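Local coordinates for protein toxin PAU_02230 (Photorhabdus asymbiotica subsp. asymbiotica ATCC 43949, PDB 6HV6) that is a bacterial toxin of Photorhabdus, modelled here as an alpha/beta region with a six-stranded antiparallel sheet and a separate group of helices, at residues V282-P287 / D339-H344; H289-S294 / F307-Y312; L128-K133 / G152-S157. The protein carries 1 engineered substitution. All coordinates share one frame; numbering follows the deposited sequence.

Contact 1. Residues V282-P287 / D339-H344; sequences VRVDAP and DSVSFH. With EDO (1,2-ethanediol), chain E.
Arg283 and Asp285 face His344 and Ser342 as antiparallel hydrogen-bonded pairs, with Val284 opposite Phe343 as the non-hydrogen-bonded pair between them; the two strand axes approach to 4.6 Å, with N-to-C directions 150° apart. Each hydrogen-bonded pair makes two backbone bonds, among them Arg283 N to His344 O at 2.7 Å. On the sheet face that carries Arg283, the arginine bends at chi3 (79°) and turns its guanidinium along its own strand toward Asp285. There NE and NH2 take the carboxylate side-on, one oxygen each, with Arg283 NE to Asp285 OD1, a salt bridge, at 2.8 Å. The same guanidinium lies nearly flat on the His344 ring, planes 17° apart, Arg283 NH2 3.4 Å from His344 CG. Asp285 OD2 also lies over a ring face, but His344 NE2 bonds at the ring edge to Ser342 OG, 2.7 Å away. The Val284 face is apolar: Val284 CG1 meets Val341 CG1 at 3.6 Å, CG2 leans obliquely on the Phe343 ring, and Phe327 of helix 320-334 packs on both valines. Asp285 and Asn253, which takes Arg283 NH1, together fix the guanidinium's rotation, and pairing with Asp285 probably offsets much of the charge that the stack brings against the His344 ring.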
ATOM      1  N   VAL A 282      18.030   8.132   0.555  1.00 30.44           N
ATOM      2  CA  VAL A 282      18.303   7.431  -0.683  1.00 30.52           C
ATOM      3  C   VAL A 282      16.994   6.804  -1.144  1.00 32.04           C
ATOM      4  O   VAL A 282      16.360   6.054  -0.392  1.00 34.21           O
ATOM      5  CB  VAL A 282      19.393   6.361  -0.499  1.00 31.55           C
ATOM      6  CG1 VAL A 282      19.531   5.531  -1.744  1.00 31.63           C
ATOM      7  CG2 VAL A 282      20.738   7.016  -0.136  1.00 35.96           C
ATOM      8  N   ARG A 283      16.581   7.121  -2.363  1.00 31.30           N
ATOM      9  CA  ARG A 283      15.418   6.479  -2.945  1.00 26.79           C
ATOM     10  C   ARG A 283      15.815   5.089  -3.437  1.00 26.92           C
ATOM     11  O   ARG A 283      16.870   4.917  -4.061  1.00 31.68           O
ATOM     12  CB  ARG A 283      14.857   7.324  -4.091  1.00 31.59           C
ATOM     13  CG  ARG A 283      13.557   6.769  -4.697  1.00 33.32           C
ATOM     14  CD  ARG A 283      13.117   7.557  -5.927  1.00 37.08           C
ATOM     15  NE  ARG A 283      13.892   7.159  -7.094  1.00 40.33           N
ATOM     16  CZ  ARG A 283      14.730   7.943  -7.760  1.00 45.65           C
ATOM     17  NH1 ARG A 283      14.906   9.209  -7.400  1.00 47.22           N
ATOM     18  NH2 ARG A 283      15.387   7.454  -8.801  1.00 44.43           N
ATOM     19  N   VAL A 284      14.980   4.098  -3.146  1.00 25.50           N
ATOM     20  CA  VAL A 284      15.199   2.716  -3.580  1.00 30.24           C
ATOM     21  C   VAL A 284      14.210   2.403  -4.695  1.00 28.68           C
ATOM     22  O   VAL A 284      12.999   2.383  -4.464  1.00 30.06           O
ATOM     23  CB  VAL A 284      15.040   1.714  -2.425  1.00 26.76           C
ATOM     24  CG1 VAL A 284      15.373   0.281  -2.911  1.00 25.73           C
ATOM     25  CG2 VAL A 284      15.962   2.079  -1.269  1.00 27.45           C
ATOM     26  N   ASP A 285      14.716   2.157  -5.898  1.00 29.21           N
ATOM     27  CA  ASP A 285      13.874   1.751  -7.016  1.00 30.83           C
ATOM     28  C   ASP A 285      13.904   0.232  -7.134  1.00 30.28           C
ATOM     29  O   ASP A 285      14.978  -0.372  -7.101  1.00 28.96           O
ATOM     30  CB  ASP A 285      14.348   2.382  -8.327  1.00 35.44           C
ATOM     31  CG  ASP A 285      14.247   3.896  -8.322  1.00 47.09           C
ATOM     32  OD1 ASP A 285      13.444   4.448  -7.526  1.00 43.12           O
ATOM     33  OD2 ASP A 285      14.971   4.529  -9.123  1.00 50.84           O
ATOM     34  N   ALA A 286      12.722  -0.377  -7.264  1.00 26.58           N
ATOM     35  CA  ALA A 286      12.579  -1.834  -7.321  1.00 27.08           C
ATOM     36  C   ALA A 286      11.479  -2.156  -8.326  1.00 30.60           C
ATOM     37  O   ALA A 286      10.811  -1.228  -8.801  1.00 30.21           O
ATOM     38  CB  ALA A 286      12.250  -2.390  -5.932  1.00 25.81           C
ATOM     39  N   PRO A 287      11.256  -3.439  -8.700  1.00 28.60           N
ATOM     40  CA  PRO A 287      10.201  -3.732  -9.680  1.00 30.60           C
ATOM     41  C   PRO A 287       8.840  -3.194  -9.264  1.00 32.05           C
ATOM     42  O   PRO A 287       8.250  -3.664  -8.287  1.00 31.94           O
ATOM     43  CB  PRO A 287      10.207  -5.265  -9.745  1.00 35.40           C
ATOM     44  CG  PRO A 287      11.642  -5.626  -9.500  1.00 33.98           C
ATOM     45  CD  PRO A 287      12.106  -4.623  -8.453  1.00 29.71           C
ATOM     46  N   ASP A 339      19.905  -7.212  -9.087  1.00 36.20           N
ATOM     47  CA  ASP A 339      20.104  -6.211 -10.126  1.00 36.81           C
ATOM     48  C   ASP A 339      18.858  -5.385 -10.403  1.00 37.40           C
ATOM     49  O   ASP A 339      18.932  -4.437 -11.189  1.00 35.40           O
ATOM     50  CB  ASP A 339      20.558  -6.874 -11.427  1.00 39.34           C
ATOM     51  CG  ASP A 339      19.620  -7.976 -11.870  1.00 47.16           C
ATOM     52  OD1 ASP A 339      19.473  -8.975 -11.138  1.00 38.99           O
ATOM     53  OD2 ASP A 339      19.010  -7.836 -12.943  1.00 44.55           O
ATOM     54  N   SER A 340      17.719  -5.735  -9.818  1.00 33.03           N
ATOM     55  CA  SER A 340      16.507  -4.969 -10.037  1.00 32.81           C
ATOM     56  C   SER A 340      16.300  -3.913  -8.970  1.00 34.71           C
ATOM     57  O   SER A 340      15.384  -3.103  -9.102  1.00 29.80           O
ATOM     58  CB  SER A 340      15.285  -5.888 -10.098  1.00 30.88           C
ATOM     59  OG  SER A 340      14.845  -6.269  -8.804  1.00 29.85           O
ATOM     60  N   VAL A 341      17.138  -3.895  -7.936  1.00 29.78           N
ATOM     61  CA  VAL A 341      17.020  -2.964  -6.820  1.00 30.62           C
ATOM     62  C   VAL A 341      18.180  -1.977  -6.911  1.00 33.87           C
ATOM     63  O   VAL A 341      19.345  -2.387  -6.952  1.00 33.27           O
ATOM     64  CB  VAL A 341      17.020  -3.701  -5.472  1.00 33.65           C
ATOM     65  CG1 VAL A 341      16.938  -2.696  -4.315  1.00 32.46           C
ATOM     66  CG2 VAL A 341      15.868  -4.705  -5.411  1.00 28.38           C
ATOM     67  N   SER A 342      17.872  -0.680  -6.945  1.00 32.70           N
ATOM     68  CA  SER A 342      18.914   0.325  -7.159  1.00 36.31           C
ATOM     69  C   SER A 342      18.700   1.491  -6.207  1.00 29.41           C
ATOM     70  O   SER A 342      17.606   1.693  -5.673  1.00 27.73           O
ATOM     71  CB  SER A 342      18.956   0.832  -8.614  1.00 36.94           C
ATOM     72  OG  SER A 342      17.714   1.398  -9.018  1.00 40.50           O
ATOM     73  N   PHE A 343      19.767   2.260  -6.010  1.00 36.87           N
ATOM     74  CA  PHE A 343      19.839   3.251  -4.948  1.00 35.25           C
ATOM     75  C   PHE A 343      20.144   4.610  -5.551  1.00 35.46           C
ATOM     76  O   PHE A 343      21.072   4.742  -6.352  1.00 33.62           O
ATOM     77  CB  PHE A 343      20.897   2.851  -3.921  1.00 31.47           C
ATOM     78  CG  PHE A 343      20.597   1.540  -3.256  1.00 30.65           C
ATOM     79  CD1 PHE A 343      19.746   1.485  -2.172  1.00 33.44           C
ATOM     80  CD2 PHE A 343      21.118   0.363  -3.755  1.00 40.26           C
ATOM     81  CE1 PHE A 343      19.446   0.279  -1.571  1.00 35.98           C
ATOM     82  CE2 PHE A 343      20.824  -0.848  -3.161  1.00 39.82           C
ATOM     83  CZ  PHE A 343      19.989  -0.892  -2.070  1.00 37.76           C
ATOM     84  N   HIS A 344      19.370   5.615  -5.151  1.00 30.63           N
ATOM     85  CA  HIS A 344      19.437   6.917  -5.797  1.00 39.65           C
ATOM     86  C   HIS A 344      19.404   8.013  -4.742  1.00 34.49           C
ATOM     87  O   HIS A 344      18.404   8.164  -4.034  1.00 31.69           O
ATOM     88  CB  HIS A 344      18.286   7.060  -6.793  1.00 36.22           C
ATOM     89  CG  HIS A 344      18.262   5.973  -7.822  1.00 36.80           C
ATOM     90  ND1 HIS A 344      18.815   6.118  -9.076  1.00 43.36           N
ATOM     91  CD2 HIS A 344      17.774   4.710  -7.771  1.00 38.46           C
ATOM     92  CE1 HIS A 344      18.651   5.000  -9.761  1.00 45.49           C
ATOM     93  NE2 HIS A 344      18.021   4.129  -8.992  1.00 39.40           N
TER
HETATM   94  C1  EDO E2204      18.581  -5.722 -15.294  1.00 59.33           C
HETATM   95  O1  EDO E2204      19.855  -5.615 -14.656  1.00 57.08           O
HETATM   96  C2  EDO E2204      18.742  -6.470 -16.613  1.00 65.00           C
HETATM   97  O2  EDO E2204      17.440  -6.815 -17.103  1.00 70.60           O

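Contact 2. Residues H289-S294 / F307-Y312; sequences HTMLIS and FYDPNY. With EDO (1,2-ethanediol), chain G.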
ATOM      1  N   HIS A 289       7.951  -0.641  -7.695  1.00 29.23           N
ATOM      2  CA  HIS A 289       7.887  -0.234  -6.299  1.00 26.07           C
ATOM      3  C   HIS A 289       8.976   0.788  -6.025  1.00 26.06           C
ATOM      4  O   HIS A 289      10.007   0.815  -6.700  1.00 29.58           O
ATOM      5  CB  HIS A 289       8.038  -1.440  -5.356  1.00 26.79           C
ATOM      6  CG  HIS A 289       7.630  -1.159  -3.939  1.00 27.43           C
ATOM      7  ND1 HIS A 289       6.574  -0.327  -3.617  1.00 27.91           N
ATOM      8  CD2 HIS A 289       8.112  -1.629  -2.762  1.00 24.79           C
ATOM      9  CE1 HIS A 289       6.446  -0.273  -2.300  1.00 25.36           C
ATOM     10  NE2 HIS A 289       7.361  -1.061  -1.759  1.00 25.54           N
ATOM     11  N   THR A 290       8.731   1.635  -5.033  1.00 22.63           N
ATOM     12  CA  THR A 290       9.724   2.593  -4.580  1.00 21.73           C
ATOM     13  C   THR A 290       9.766   2.543  -3.066  1.00 26.91           C
ATOM     14  O   THR A 290       8.728   2.415  -2.413  1.00 25.36           O
ATOM     15  CB  THR A 290       9.398   4.019  -5.041  1.00 24.75           C
ATOM     16  OG1 THR A 290       9.238   4.046  -6.459  1.00 29.93           O
ATOM     17  CG2 THR A 290      10.514   5.005  -4.618  1.00 22.56           C
ATOM     18  N   MET A 291      10.968   2.634  -2.510  1.00 25.16           N
ATOM     19  CA  MET A 291      11.120   2.633  -1.068  1.00 21.88           C
ATOM     20  C   MET A 291      12.163   3.694  -0.723  1.00 26.74           C
ATOM     21  O   MET A 291      12.636   4.436  -1.588  1.00 25.63           O
ATOM     22  CB  MET A 291      11.493   1.230  -0.573  1.00 23.48           C
ATOM     23  CG  MET A 291      10.395   0.157  -0.804  1.00 20.59           C
ATOM     24  SD  MET A 291      11.114  -1.491  -0.772  1.00 26.29           S
ATOM     25  CE  MET A 291      11.924  -1.511  -2.367  1.00 29.09           C
ATOM     26  N   LEU A 292      12.550   3.751   0.542  1.00 22.54           N
ATOM     27  CA  LEU A 292      13.405   4.837   0.986  1.00 22.87           C
ATOM     28  C   LEU A 292      14.245   4.353   2.152  1.00 26.54           C
ATOM     29  O   LEU A 292      13.739   3.641   3.026  1.00 24.60           O
ATOM     30  CB  LEU A 292      12.551   6.042   1.409  1.00 23.09           C
ATOM     31  CG  LEU A 292      13.296   7.205   2.055  1.00 26.62           C
ATOM     32  CD1 LEU A 292      13.906   8.047   0.963  1.00 24.94           C
ATOM     33  CD2 LEU A 292      12.318   8.005   2.924  1.00 24.89           C
ATOM     34  N   ILE A 293      15.519   4.744   2.176  1.00 26.02           N
ATOM     35  CA  ILE A 293      16.349   4.528   3.352  1.00 28.11           C
ATOM     36  C   ILE A 293      17.024   5.842   3.701  1.00 32.92           C
ATOM     37  O   ILE A 293      17.384   6.628   2.817  1.00 31.59           O
ATOM     38  CB  ILE A 293      17.379   3.391   3.160  1.00 32.30           C
ATOM     39  CG1 ILE A 293      18.295   3.658   1.977  1.00 34.92           C
ATOM     40  CG2 ILE A 293      16.665   2.063   2.943  1.00 32.64           C
ATOM     41  CD1 ILE A 293      19.092   2.421   1.569  1.00 44.29           C
ATOM     42  N   SER A 294      17.171   6.091   4.998  1.00 33.23           N
ATOM     43  CA  SER A 294      17.621   7.395   5.443  1.00 36.22           C
ATOM     44  C   SER A 294      18.513   7.240   6.658  1.00 32.40           C
ATOM     45  O   SER A 294      18.460   6.236   7.373  1.00 41.93           O
ATOM     46  CB  SER A 294      16.435   8.312   5.774  1.00 37.23           C
ATOM     47  OG  SER A 294      15.644   8.549   4.624  1.00 36.81           O
ATOM     48  N   PHE A 307      14.375   2.546   7.415  1.00 27.07           N
ATOM     49  CA  PHE A 307      13.884   1.931   6.185  1.00 24.23           C
ATOM     50  C   PHE A 307      12.388   2.198   6.102  1.00 25.44           C
ATOM     51  O   PHE A 307      11.637   1.766   6.979  1.00 27.73           O
ATOM     52  CB  PHE A 307      14.174   0.426   6.174  1.00 24.66           C
ATOM     53  CG  PHE A 307      13.531  -0.323   5.022  1.00 25.55           C
ATOM     54  CD1 PHE A 307      13.469   0.239   3.749  1.00 24.52           C
ATOM     55  CD2 PHE A 307      13.006  -1.591   5.210  1.00 23.61           C
ATOM     56  CE1 PHE A 307      12.883  -0.451   2.690  1.00 22.66           C
ATOM     57  CE2 PHE A 307      12.425  -2.292   4.155  1.00 24.60           C
ATOM     58  CZ  PHE A 307      12.357  -1.719   2.899  1.00 26.73           C
ATOM     59  N   TYR A 308      11.962   2.930   5.074  1.00 23.18           N
ATOM     60  CA  TYR A 308      10.545   3.202   4.825  1.00 22.03           C
ATOM     61  C   TYR A 308      10.101   2.389   3.616  1.00 24.73           C
ATOM     62  O   TYR A 308      10.553   2.644   2.492  1.00 21.83           O
ATOM     63  CB  TYR A 308      10.292   4.689   4.579  1.00 24.29           C
ATOM     64  CG  TYR A 308       8.866   5.031   4.130  1.00 25.00           C
ATOM     65  CD1 TYR A 308       7.764   4.400   4.689  1.00 23.96           C
ATOM     66  CD2 TYR A 308       8.632   5.992   3.160  1.00 25.64           C
ATOM     67  CE1 TYR A 308       6.467   4.721   4.305  1.00 19.75           C
ATOM     68  CE2 TYR A 308       7.328   6.308   2.764  1.00 18.89           C
ATOM     69  CZ  TYR A 308       6.269   5.670   3.339  1.00 24.33           C
ATOM     70  OH  TYR A 308       4.996   5.985   2.945  1.00 21.77           O
ATOM     71  N   ASP A 309       9.240   1.395   3.851  1.00 22.40           N
ATOM     72  CA  ASP A 309       8.558   0.698   2.762  1.00 21.51           C
ATOM     73  C   ASP A 309       7.114   1.163   2.738  1.00 19.93           C
ATOM     74  O   ASP A 309       6.344   0.809   3.646  1.00 21.33           O
ATOM     75  CB  ASP A 309       8.623  -0.817   2.937  1.00 19.76           C
ATOM     76  CG  ASP A 309       7.984  -1.584   1.775  1.00 23.94           C
ATOM     77  OD1 ASP A 309       7.311  -0.981   0.924  1.00 21.47           O
ATOM     78  OD2 ASP A 309       8.186  -2.813   1.707  1.00 24.98           O
ATOM     79  N   PRO A 310       6.710   1.953   1.738  1.00 19.79           N
ATOM     80  CA  PRO A 310       5.311   2.414   1.660  1.00 18.90           C
ATOM     81  C   PRO A 310       4.267   1.323   1.796  1.00 20.45           C
ATOM     82  O   PRO A 310       3.147   1.622   2.217  1.00 19.89           O
ATOM     83  CB  PRO A 310       5.254   3.060   0.271  1.00 24.80           C
ATOM     84  CG  PRO A 310       6.637   3.651   0.111  1.00 18.16           C
ATOM     85  CD  PRO A 310       7.551   2.577   0.697  1.00 21.01           C
ATOM     86  N   ASN A 311       4.594   0.068   1.448  1.00 20.27           N
ATOM     87  CA  ASN A 311       3.623  -1.012   1.609  1.00 23.12           C
ATOM     88  C   ASN A 311       3.375  -1.352   3.071  1.00 27.96           C
ATOM     89  O   ASN A 311       2.335  -1.941   3.384  1.00 21.75           O
ATOM     90  CB  ASN A 311       4.092  -2.275   0.873  1.00 21.44           C
ATOM     91  CG  ASN A 311       3.798  -2.227  -0.606  1.00 29.35           C
ATOM     92  OD1 ASN A 311       2.892  -1.524  -1.040  1.00 29.56           O
ATOM     93  ND2 ASN A 311       4.568  -2.975  -1.395  1.00 28.13           N
ATOM     94  N   TYR A 312       4.297  -0.988   3.968  1.00 21.18           N
ATOM     95  CA  TYR A 312       4.212  -1.409   5.365  1.00 21.76           C
ATOM     96  C   TYR A 312       4.354  -0.264   6.363  1.00 24.38           C
ATOM     97  O   TYR A 312       3.502  -0.092   7.241  1.00 25.39           O
ATOM     98  CB  TYR A 312       5.280  -2.454   5.654  1.00 20.67           C
ATOM     99  CG  TYR A 312       5.107  -3.726   4.881  1.00 24.63           C
ATOM    100  CD1 TYR A 312       4.189  -4.688   5.289  1.00 22.06           C
ATOM    101  CD2 TYR A 312       5.869  -3.975   3.739  1.00 28.86           C
ATOM    102  CE1 TYR A 312       4.041  -5.860   4.586  1.00 31.88           C
ATOM    103  CE2 TYR A 312       5.721  -5.148   3.032  1.00 28.75           C
ATOM    104  CZ  TYR A 312       4.803  -6.085   3.459  1.00 34.00           C
ATOM    105  OH  TYR A 312       4.656  -7.271   2.770  1.00 35.99           O
TER
HETATM  106  C1  EDO G2206       4.873  -3.765  -5.289  1.00 57.52           C
HETATM  107  O1  EDO G2206       3.956  -3.212  -4.339  1.00 53.60           O
HETATM  108  C2  EDO G2206       5.533  -4.998  -4.690  1.00 59.64           C
HETATM  109  O2  EDO G2206       4.528  -5.985  -4.425  1.00 63.28           O
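Phe307 and His289 lose the most surface here, with Met291 and Leu292 next and equal, and they work in two separate groups. In the first, the Phe307 ring receives Met291 at its rim: Met291 SD lies 5.1 Å from the ring centroid and 86° off the normal, a Met-aromatic contact made edge-on. Leu292 pairs with Tyr308 through two backbone hydrogen bonds, Tyr308 N to Leu292 O being 2.8 Å. In the second, His289 has CG anti to the backbone N (chi1 -165°), which carries the imidazole across to Asp309. His289 NE2 donates to Asp309 OD1 at 2.7 Å, in the ring plane but 33° out of the carboxylate plane. Asn311 N reaches Asp309 OD1 from the opposite face at 3.0 Å, closing an Asx turn, and the Asn311 amide lies almost parallel to the imidazole, Asn311 ND2 3.4 Å from His289 NE2 over the ring. That ND2 also donates to a 1,2-ethanediol, and the Tyr334 hydroxyl links it to Asp309 OD2. Strands 289-296 and 304-309 form a beta hairpin within the six-stranded sheet; helix 320-334 covers Met291 and Phe307, helix 199-211 lies against Tyr308 and Pro310, and strand 280-286 flanks 289-296.

Contact 3. Residues L128-K133 / G152-S157; sequences LSLDKK and GKMNES. With EDO (1,2-ethanediol), chain C.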
ATOM      1  N   LEU A 128     -28.981 -13.144   4.268  1.00 32.75           N
ATOM      2  CA  LEU A 128     -28.052 -14.260   4.353  1.00 32.14           C
ATOM      3  C   LEU A 128     -26.743 -13.846   5.014  1.00 29.41           C
ATOM      4  O   LEU A 128     -26.291 -12.706   4.895  1.00 28.95           O
ATOM      5  CB  LEU A 128     -27.773 -14.823   2.960  1.00 31.74           C
ATOM      6  CG  LEU A 128     -28.999 -15.333   2.195  1.00 33.88           C
ATOM      7  CD1 LEU A 128     -28.594 -15.993   0.881  1.00 32.81           C
ATOM      8  CD2 LEU A 128     -29.800 -16.300   3.056  1.00 40.68           C
ATOM      9  N   SER A 129     -26.152 -14.779   5.746  1.00 31.54           N
ATOM     10  CA  SER A 129     -24.828 -14.552   6.305  1.00 32.50           C
ATOM     11  C   SER A 129     -23.800 -14.432   5.187  1.00 32.36           C
ATOM     12  O   SER A 129     -24.036 -14.831   4.042  1.00 30.09           O
ATOM     13  CB  SER A 129     -24.430 -15.703   7.229  1.00 30.72           C
ATOM     14  OG  SER A 129     -24.243 -16.866   6.459  1.00 28.39           O
ATOM     15  N   LEU A 130     -22.630 -13.889   5.539  1.00 33.30           N
ATOM     16  CA  LEU A 130     -21.543 -13.786   4.568  1.00 30.22           C
ATOM     17  C   LEU A 130     -21.186 -15.158   3.994  1.00 25.28           C
ATOM     18  O   LEU A 130     -21.122 -15.339   2.775  1.00 24.15           O
ATOM     19  CB  LEU A 130     -20.319 -13.137   5.226  1.00 33.49           C
ATOM     20  CG  LEU A 130     -19.062 -13.010   4.370  1.00 28.12           C
ATOM     21  CD1 LEU A 130     -19.379 -12.243   3.099  1.00 23.23           C
ATOM     22  CD2 LEU A 130     -17.934 -12.336   5.144  1.00 35.84           C
ATOM     23  N   ASP A 131     -20.967 -16.145   4.862  1.00 27.63           N
ATOM     24  CA  ASP A 131     -20.613 -17.477   4.368  1.00 30.72           C
ATOM     25  C   ASP A 131     -21.684 -18.038   3.436  1.00 27.04           C
ATOM     26  O   ASP A 131     -21.365 -18.731   2.465  1.00 31.00           O
ATOM     27  CB  ASP A 131     -20.381 -18.431   5.538  1.00 29.17           C
ATOM     28  CG  ASP A 131     -18.933 -18.447   5.977  1.00 38.44           C
ATOM     29  OD1 ASP A 131     -18.053 -18.313   5.106  1.00 40.05           O
ATOM     30  OD2 ASP A 131     -18.673 -18.570   7.182  1.00 40.23           O
ATOM     31  N   LYS A 132     -22.957 -17.779   3.734  1.00 25.06           N
ATOM     32  CA  LYS A 132     -24.027 -18.254   2.864  1.00 30.92           C
ATOM     33  C   LYS A 132     -23.973 -17.556   1.509  1.00 28.29           C
ATOM     34  O   LYS A 132     -24.089 -18.204   0.463  1.00 27.97           O
ATOM     35  CB  LYS A 132     -25.384 -18.028   3.523  1.00 29.12           C
ATOM     36  CG  LYS A 132     -26.515 -18.747   2.814  1.00 32.20           C
ATOM     37  CD  LYS A 132     -26.154 -20.203   2.612  1.00 43.72           C
ATOM     38  CE  LYS A 132     -27.372 -21.057   2.332  1.00 52.73           C
ATOM     39  NZ  LYS A 132     -26.996 -22.497   2.354  1.00 61.82           N
ATOM     40  N   LYS A 133     -23.808 -16.229   1.511  1.00 25.32           N
ATOM     41  CA  LYS A 133     -23.623 -15.490   0.260  1.00 24.12           C
ATOM     42  C   LYS A 133     -22.454 -16.042  -0.554  1.00 23.43           C
ATOM     43  O   LYS A 133     -22.540 -16.165  -1.779  1.00 22.45           O
ATOM     44  CB  LYS A 133     -23.401 -14.002   0.553  1.00 23.83           C
ATOM     45  CG  LYS A 133     -24.627 -13.252   1.107  1.00 20.61           C
ATOM     46  CD  LYS A 133     -24.369 -11.735   1.036  1.00 21.78           C
ATOM     47  CE  LYS A 133     -25.613 -10.910   1.391  1.00 29.07           C
ATOM     48  NZ  LYS A 133     -25.846 -10.863   2.872  1.00 30.76           N
ATOM     49  N   GLY A 152     -21.495  -7.618  -5.365  1.00 23.20           N
ATOM     50  CA  GLY A 152     -21.853  -6.278  -4.929  1.00 28.37           C
ATOM     51  C   GLY A 152     -22.268  -6.240  -3.470  1.00 26.10           C
ATOM     52  O   GLY A 152     -21.800  -5.396  -2.701  1.00 25.00           O
ATOM     53  N   LYS A 153     -23.133  -7.175  -3.063  1.00 22.08           N
ATOM     54  CA  LYS A 153     -23.632  -7.187  -1.688  1.00 21.56           C
ATOM     55  C   LYS A 153     -22.543  -7.533  -0.680  1.00 29.49           C
ATOM     56  O   LYS A 153     -22.613  -7.097   0.477  1.00 29.03           O
ATOM     57  CB  LYS A 153     -24.800  -8.177  -1.562  1.00 20.82           C
ATOM     58  CG  LYS A 153     -26.098  -7.713  -2.264  1.00 21.64           C
ATOM     59  CD  LYS A 153     -27.254  -8.730  -2.060  1.00 20.26           C
ATOM     60  CE  LYS A 153     -28.530  -8.236  -2.743  1.00 22.50           C
ATOM     61  NZ  LYS A 153     -29.060  -6.952  -2.177  1.00 20.21           N
ATOM     62  N   MET A 154     -21.546  -8.319  -1.087  1.00 24.10           N
ATOM     63  CA  MET A 154     -20.432  -8.713  -0.229  1.00 26.74           C
ATOM     64  C   MET A 154     -19.266  -7.732  -0.245  1.00 30.65           C
ATOM     65  O   MET A 154     -18.290  -7.949   0.482  1.00 30.33           O
ATOM     66  CB  MET A 154     -19.908 -10.086  -0.649  1.00 25.70           C
ATOM     67  CG  MET A 154     -20.856 -11.237  -0.273  1.00 28.64           C
ATOM     68  SD  MET A 154     -20.084 -12.808  -0.690  1.00 31.02           S
ATOM     69  CE  MET A 154     -20.477 -12.984  -2.420  1.00 32.89           C
ATOM     70  N   ASN A 155     -19.335  -6.672  -1.053  1.00 27.94           N
ATOM     71  CA  ASN A 155     -18.137  -5.880  -1.326  1.00 30.88           C
ATOM     72  C   ASN A 155     -17.531  -5.280  -0.058  1.00 31.03           C
ATOM     73  O   ASN A 155     -16.303  -5.264   0.109  1.00 29.22           O
ATOM     74  CB  ASN A 155     -18.450  -4.785  -2.340  1.00 29.69           C
ATOM     75  CG  ASN A 155     -17.183  -4.138  -2.875  1.00 42.19           C
ATOM     76  OD1 ASN A 155     -16.348  -4.801  -3.485  1.00 42.62           O
ATOM     77  ND2 ASN A 155     -17.027  -2.849  -2.625  1.00 44.16           N
ATOM     78  N   GLU A 156     -18.358  -4.765   0.842  1.00 34.64           N
ATOM     79  CA  GLU A 156     -17.797  -4.185   2.057  1.00 35.00           C
ATOM     80  C   GLU A 156     -17.178  -5.261   2.940  1.00 36.43           C
ATOM     81  O   GLU A 156     -16.116  -5.048   3.532  1.00 34.24           O
ATOM     82  CB  GLU A 156     -18.872  -3.408   2.819  1.00 44.26           C
ATOM     83  CG  GLU A 156     -19.307  -2.114   2.119  1.00 55.17           C
ATOM     84  CD  GLU A 156     -18.133  -1.223   1.716  1.00 59.21           C
ATOM     85  OE1 GLU A 156     -17.220  -1.017   2.536  1.00 65.23           O
ATOM     86  OE2 GLU A 156     -18.115  -0.736   0.565  1.00 64.94           O
ATOM     87  N   SER A 157     -17.825  -6.429   3.039  1.00 34.72           N
ATOM     88  CA  SER A 157     -17.246  -7.520   3.818  1.00 31.63           C
ATOM     89  C   SER A 157     -15.913  -7.964   3.239  1.00 34.17           C
ATOM     90  O   SER A 157     -14.954  -8.207   3.982  1.00 32.83           O
ATOM     91  CB  SER A 157     -18.216  -8.692   3.881  1.00 30.72           C
ATOM     92  OG  SER A 157     -19.320  -8.328   4.668  1.00 35.94           O
TER
HETATM   93  C1  EDO C2202     -17.920  -6.945   7.277  0.92 70.78           C
HETATM   94  O1  EDO C2202     -17.999  -5.681   7.944  0.92 76.23           O
HETATM   95  C2  EDO C2202     -18.497  -8.043   8.159  0.92 68.23           C
HETATM   96  O2  EDO C2202     -18.681  -9.221   7.365  0.92 62.00           O
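Met154 reaches from helix 144-176 between Leu130 and Lys133 of helix 130-138, and its side chain can be followed atom by atom. From CB the chain leaves with CG anti to the carbonyl carbon (chi1 -72°) and runs on extended through chi2, which carries it across to the other helix. CG is the first atom to touch: Leu130 CD1 stands 3.8 Å from Met154 CG, and Lys133 CD comes equally near from the lysine's side. Met154 SD, next along the chain, lies 3.7 Å from Lys133 CB and also against Leu130 CD1. At the sulfur the chain bends (chi3 -84°), turning CE toward the backbone of the shorter helix, where Met154 CE sits 3.8 Å from Lys133 O. The methionine and lysine side chains thus run antiparallel to each other. Ile134 and Tyr137, farther along helix 130-138, also pack on Met154.

This is helix-helix packing through apolar atoms, lysine methylenes included, joining the first turn of helix 130-138 to the long helix 144-176 that follows it in the chain. Ser129 is the N-cap of the shorter helix, Ser129 OG accepting from Lys132 N at 3.1 Å. Lys133 lays its methylenes against Met154 and then brings Lys133 CE to 4.1 Å from Lys153 CB, the two lysines lying roughly perpendicular. Their ammonium groups part from there. Lys133, bent at chi4, returns Lys133 NZ to Leu128 O at 2.8 Å, just ahead of its own helix, while Lys153 sends NZ to Asn126 OD1 and Tyr117 O. One turn on from Met154, the CB of Ser157 rests on both methyls of Leu130. Its OG bonds to O2 of a 1,2-ethanediol that is also held by Asp160, and Ile76 meets the same leucine from a loop.

In the fold
Contacts 1 and 2 belong to one six-stranded sheet and touch directly: strands 280-286 and 289-296 are neighbours, and Val284 O lies 2.8 Å from Met291 N, a probable hydrogen bond. Contact 2 is nested within the chain loop that contact 1 closes, and helix 320-334 packs on both. Contact 1, reaching the outermost strand 342-346, is partly buried and carries charged groups on one face and apolar ones on the other, whereas buried contact 2 holds a His-carboxylate hydrogen bond. Contact 3 is a surface contact, its centre about 41 Å from that of contact 1. The sheet contacts add polar side-chain pairs to backbone bonding; contact 3 is chiefly van der Waals packing by side chains.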